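Local coordinates for hemolysin II regulatory protein (Bacillus cereus, PDB 2JJ7) that probably binds DNA as a TetR-family transcriptional regulator, through a helix-turn-helix motif near its N-terminus, at residues R5-L13 against A42-G50. Residues are numbered along the deposited sequence; the frame is centred on the assembly and turned at random.
Sequences REQTMENIL and AMASYYFNG
Met-9 lies over one face of the Tyr-47 ring, its CG 3.9 Å from the ring centroid in a CH-pi contact and its SD following in a Met-aromatic contact, while the methyls Thr-8 CG2 and Ile-12 CD1 sit at the ring edge, near its plane. This is the TetR-type DNA-binding domain: residues 42-48 belong to the second helix of the predicted helix-turn-helix, and helix 5-23 crosses it nearly at right angles, the axes of the short segments crossing at -99°. Arg-5 approaches the tyrosine obliquely, its CG 3.4 Å from Tyr-47 OH. Tyr-47 is thus a knob in a hole formed by Arg-5, Thr-8, Met-9 and Ile-12. The buried Phe-48 ring is met obliquely by Ile-12, Met-9 and Leu-13. Ile-12 CG2 packs at 3.9 Å from Phe-48 CE1, and Leu-13 CG reaches Phe-48 CZ from the next position on the helix. Met-9 joins both aromatics: its chain is extended at chi2 and turns at chi3 (84°), which carries CE off the tyrosine and onto the end of the phenylalanine, 3.6 Å from Phe-48 CZ. Ile-33 and Ala-37 of helix 30-37 complete the core of the three-helix bundle around Ile-12, and Leu-54 of the following helix 51-62 covers Leu-13 and Phe-48. The outer end is polar. Arg-5 runs extended past the tyrosine, its guanidinium plane 79° from the ring, with Met-9 SD over one guanidinium face, toward its rim, and Glu-6 OE2 at the edge, in plane. Arg-5 NH2 and Glu-6 OE2 form a salt bridge at 3.3 Å, in which the hydrogen bond is weak. At the inner end, Ile-12 CD1 rests on the backbone of the facing helix, 3.9 Å from Ala-44 CA.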
loop_
_atom_site.group_PDB
_atom_site.type_symbol
_atom_site.label_atom_id
_atom_site.label_comp_id
_atom_site.label_asym_id
_atom_site.label_seq_id
_atom_site.Cartn_x
_atom_site.Cartn_y
_atom_site.Cartn_z
ATOM N N ARG B 5 -4.064 -28.673 -29.154
ATOM C CA ARG B 5 -4.329 -28.748 -27.712
ATOM C C ARG B 5 -3.609 -27.624 -26.948
ATOM O O ARG B 5 -4.182 -27.011 -26.043
ATOM C CB ARG B 5 -3.899 -30.118 -27.169
ATOM C CG ARG B 5 -3.820 -30.193 -25.652
ATOM C CD ARG B 5 -3.074 -31.424 -25.194
ATOM N NE ARG B 5 -2.910 -31.436 -23.743
ATOM C CZ ARG B 5 -1.793 -31.104 -23.096
ATOM N NH1 ARG B 5 -1.765 -31.155 -21.772
ATOM N NH2 ARG B 5 -0.706 -30.717 -23.761
ATOM N N GLU B 6 -2.358 -27.367 -27.337
ATOM C CA GLU B 6 -1.492 -26.375 -26.691
ATOM C C GLU B 6 -2.072 -24.965 -26.831
ATOM O O GLU B 6 -2.143 -24.225 -25.858
ATOM C CB GLU B 6 -0.066 -26.446 -27.263
ATOM C CG GLU B 6 0.712 -27.759 -26.967
ATOM C CD GLU B 6 0.072 -29.044 -27.554
ATOM O OE1 GLU B 6 -0.525 -29.013 -28.657
ATOM O OE2 GLU B 6 0.178 -30.106 -26.899
ATOM N N GLN B 7 -2.508 -24.615 -28.038
ATOM C CA GLN B 7 -3.175 -23.336 -28.292
ATOM C C GLN B 7 -4.467 -23.135 -27.476
ATOM O O GLN B 7 -4.714 -22.057 -26.935
ATOM C CB GLN B 7 -3.450 -23.160 -29.793
ATOM C CG GLN B 7 -4.173 -21.852 -30.189
ATOM C CD GLN B 7 -3.385 -20.588 -29.834
ATOM O OE1 GLN B 7 -2.846 -19.928 -30.709
ATOM N NE2 GLN B 7 -3.321 -20.254 -28.544
ATOM N N THR B 8 -5.286 -24.171 -27.385
ATOM C CA THR B 8 -6.557 -24.054 -26.673
ATOM C C THR B 8 -6.312 -23.812 -25.184
ATOM O O THR B 8 -6.964 -22.952 -24.575
ATOM C CB THR B 8 -7.447 -25.292 -26.903
ATOM O OG1 THR B 8 -7.664 -25.451 -28.308
ATOM C CG2 THR B 8 -8.795 -25.136 -26.211
ATOM N N MET B 9 -5.363 -24.564 -24.618
ATOM C CA MET B 9 -4.989 -24.428 -23.223
ATOM C C MET B 9 -4.384 -23.055 -22.950
ATOM O O MET B 9 -4.630 -22.463 -21.899
ATOM C CB MET B 9 -4.016 -25.533 -22.817
ATOM C CG MET B 9 -4.706 -26.867 -22.584
ATOM S SD MET B 9 -3.539 -28.167 -22.203
ATOM C CE MET B 9 -3.318 -27.907 -20.437
ATOM N N GLU B 10 -3.598 -22.558 -23.903
ATOM C CA GLU B 10 -3.063 -21.209 -23.825
ATOM C C GLU B 10 -4.169 -20.152 -23.852
ATOM O O GLU B 10 -4.179 -19.244 -23.021
ATOM C CB GLU B 10 -2.066 -20.950 -24.945
ATOM C CG GLU B 10 -1.676 -19.489 -25.030
ATOM C CD GLU B 10 -0.234 -19.305 -25.398
ATOM O OE1 GLU B 10 0.143 -19.694 -26.527
ATOM O OE2 GLU B 10 0.521 -18.775 -24.552
ATOM N N ASN B 11 -5.092 -20.278 -24.804
ATOM C CA ASN B 11 -6.280 -19.438 -24.824
ATOM C C ASN B 11 -7.028 -19.434 -23.484
ATOM O O ASN B 11 -7.448 -18.371 -23.013
ATOM C CB ASN B 11 -7.215 -19.837 -25.973
ATOM C CG ASN B 11 -6.674 -19.420 -27.326
ATOM O OD1 ASN B 11 -5.686 -18.692 -27.413
ATOM N ND2 ASN B 11 -7.317 -19.880 -28.389
ATOM N N ILE B 12 -7.176 -20.610 -22.872
ATOM C CA ILE B 12 -7.880 -20.727 -21.591
ATOM C C ILE B 12 -7.117 -20.041 -20.454
ATOM O O ILE B 12 -7.726 -19.435 -19.574
ATOM C CB ILE B 12 -8.187 -22.196 -21.216
ATOM C CG1 ILE B 12 -9.158 -22.837 -22.228
ATOM C CG2 ILE B 12 -8.770 -22.292 -19.776
ATOM C CD1 ILE B 12 -9.147 -24.379 -22.204
ATOM N N LEU B 13 -5.788 -20.145 -20.482
ATOM C CA LEU B 13 -4.949 -19.509 -19.475
ATOM C C LEU B 13 -4.918 -17.987 -19.605
ATOM O O LEU B 13 -4.965 -17.286 -18.592
ATOM C CB LEU B 13 -3.538 -20.095 -19.487
ATOM C CG LEU B 13 -3.447 -21.510 -18.895
ATOM C CD1 LEU B 13 -2.044 -22.094 -19.041
ATOM C CD2 LEU B 13 -3.899 -21.536 -17.438
ATOM N N ALA B 42 -17.006 -27.778 -21.005
ATOM C CA ALA B 42 -16.536 -29.173 -20.980
ATOM C C ALA B 42 -15.046 -29.316 -21.304
ATOM O O ALA B 42 -14.320 -30.013 -20.604
ATOM C CB ALA B 42 -17.364 -30.046 -21.918
ATOM N N MET B 43 -14.593 -28.660 -22.366
ATOM C CA MET B 43 -13.203 -28.786 -22.786
ATOM C C MET B 43 -12.271 -28.162 -21.735
ATOM O O MET B 43 -11.222 -28.723 -21.408
ATOM C CB MET B 43 -13.001 -28.147 -24.166
ATOM C CG MET B 43 -11.685 -28.524 -24.849
ATOM S SD MET B 43 -11.521 -30.284 -25.288
ATOM C CE MET B 43 -12.586 -30.402 -26.683
ATOM N N ALA B 44 -12.686 -27.020 -21.193
ATOM C CA ALA B 44 -11.924 -26.312 -20.174
ATOM C C ALA B 44 -11.776 -27.170 -18.915
ATOM O O ALA B 44 -10.717 -27.182 -18.280
ATOM C CB ALA B 44 -12.586 -24.953 -19.848
ATOM N N SER B 45 -12.839 -27.900 -18.574
ATOM C CA SER B 45 -12.829 -28.741 -17.379
ATOM C C SER B 45 -12.076 -30.048 -17.663
ATOM O O SER B 45 -11.422 -30.593 -16.783
ATOM C CB SER B 45 -14.252 -28.980 -16.853
ATOM O OG SER B 45 -15.083 -29.511 -17.875
ATOM N N TYR B 46 -12.138 -30.529 -18.901
ATOM C CA TYR B 46 -11.299 -31.661 -19.296
ATOM C C TYR B 46 -9.802 -31.337 -19.095
ATOM O O TYR B 46 -9.080 -32.104 -18.471
ATOM C CB TYR B 46 -11.594 -32.112 -20.735
ATOM C CG TYR B 46 -10.685 -33.220 -21.209
ATOM C CD1 TYR B 46 -10.767 -34.503 -20.651
ATOM C CD2 TYR B 46 -9.721 -32.985 -22.192
ATOM C CE1 TYR B 46 -9.918 -35.524 -21.062
ATOM C CE2 TYR B 46 -8.868 -34.005 -22.615
ATOM C CZ TYR B 46 -8.974 -35.263 -22.047
ATOM O OH TYR B 46 -8.140 -36.267 -22.464
ATOM N N TYR B 47 -9.354 -30.186 -19.588
ATOM C CA TYR B 47 -7.935 -29.809 -19.504
ATOM C C TYR B 47 -7.434 -29.390 -18.110
ATOM O O TYR B 47 -6.288 -29.660 -17.759
ATOM C CB TYR B 47 -7.605 -28.704 -20.522
ATOM C CG TYR B 47 -7.515 -29.177 -21.968
ATOM C CD1 TYR B 47 -6.875 -30.379 -22.297
ATOM C CD2 TYR B 47 -8.046 -28.406 -23.010
ATOM C CE1 TYR B 47 -6.785 -30.818 -23.626
ATOM C CE2 TYR B 47 -7.959 -28.830 -24.344
ATOM C CZ TYR B 47 -7.325 -30.036 -24.642
ATOM O OH TYR B 47 -7.230 -30.464 -25.944
ATOM N N PHE B 48 -8.274 -28.712 -17.335
ATOM C CA PHE B 48 -7.828 -28.153 -16.060
ATOM C C PHE B 48 -8.546 -28.676 -14.818
ATOM O O PHE B 48 -8.034 -28.504 -13.709
ATOM C CB PHE B 48 -7.832 -26.614 -16.095
ATOM C CG PHE B 48 -6.816 -26.042 -17.047
ATOM C CD1 PHE B 48 -7.189 -25.647 -18.331
ATOM C CD2 PHE B 48 -5.471 -25.949 -16.677
ATOM C CE1 PHE B 48 -6.235 -25.149 -19.238
ATOM C CE2 PHE B 48 -4.513 -25.450 -17.565
ATOM C CZ PHE B 48 -4.898 -25.049 -18.850
ATOM N N ASN B 49 -9.709 -29.310 -14.992
ATOM C CA ASN B 49 -10.448 -29.866 -13.856
ATOM C C ASN B 49 -10.572 -28.869 -12.706
ATOM O O ASN B 49 -10.032 -29.108 -11.618
ATOM C CB ASN B 49 -9.781 -31.158 -13.346
ATOM C CG ASN B 49 -10.189 -32.398 -14.144
ATOM O OD1 ASN B 49 -9.372 -32.986 -14.854
ATOM N ND2 ASN B 49 -11.453 -32.801 -14.020
ATOM N N GLY B 50 -11.232 -27.736 -12.958
ATOM C CA GLY B 50 -11.634 -26.824 -11.885
ATOM C C GLY B 50 -10.815 -25.558 -11.775
ATOM O O GLY B 50 -9.674 -25.489 -12.254
#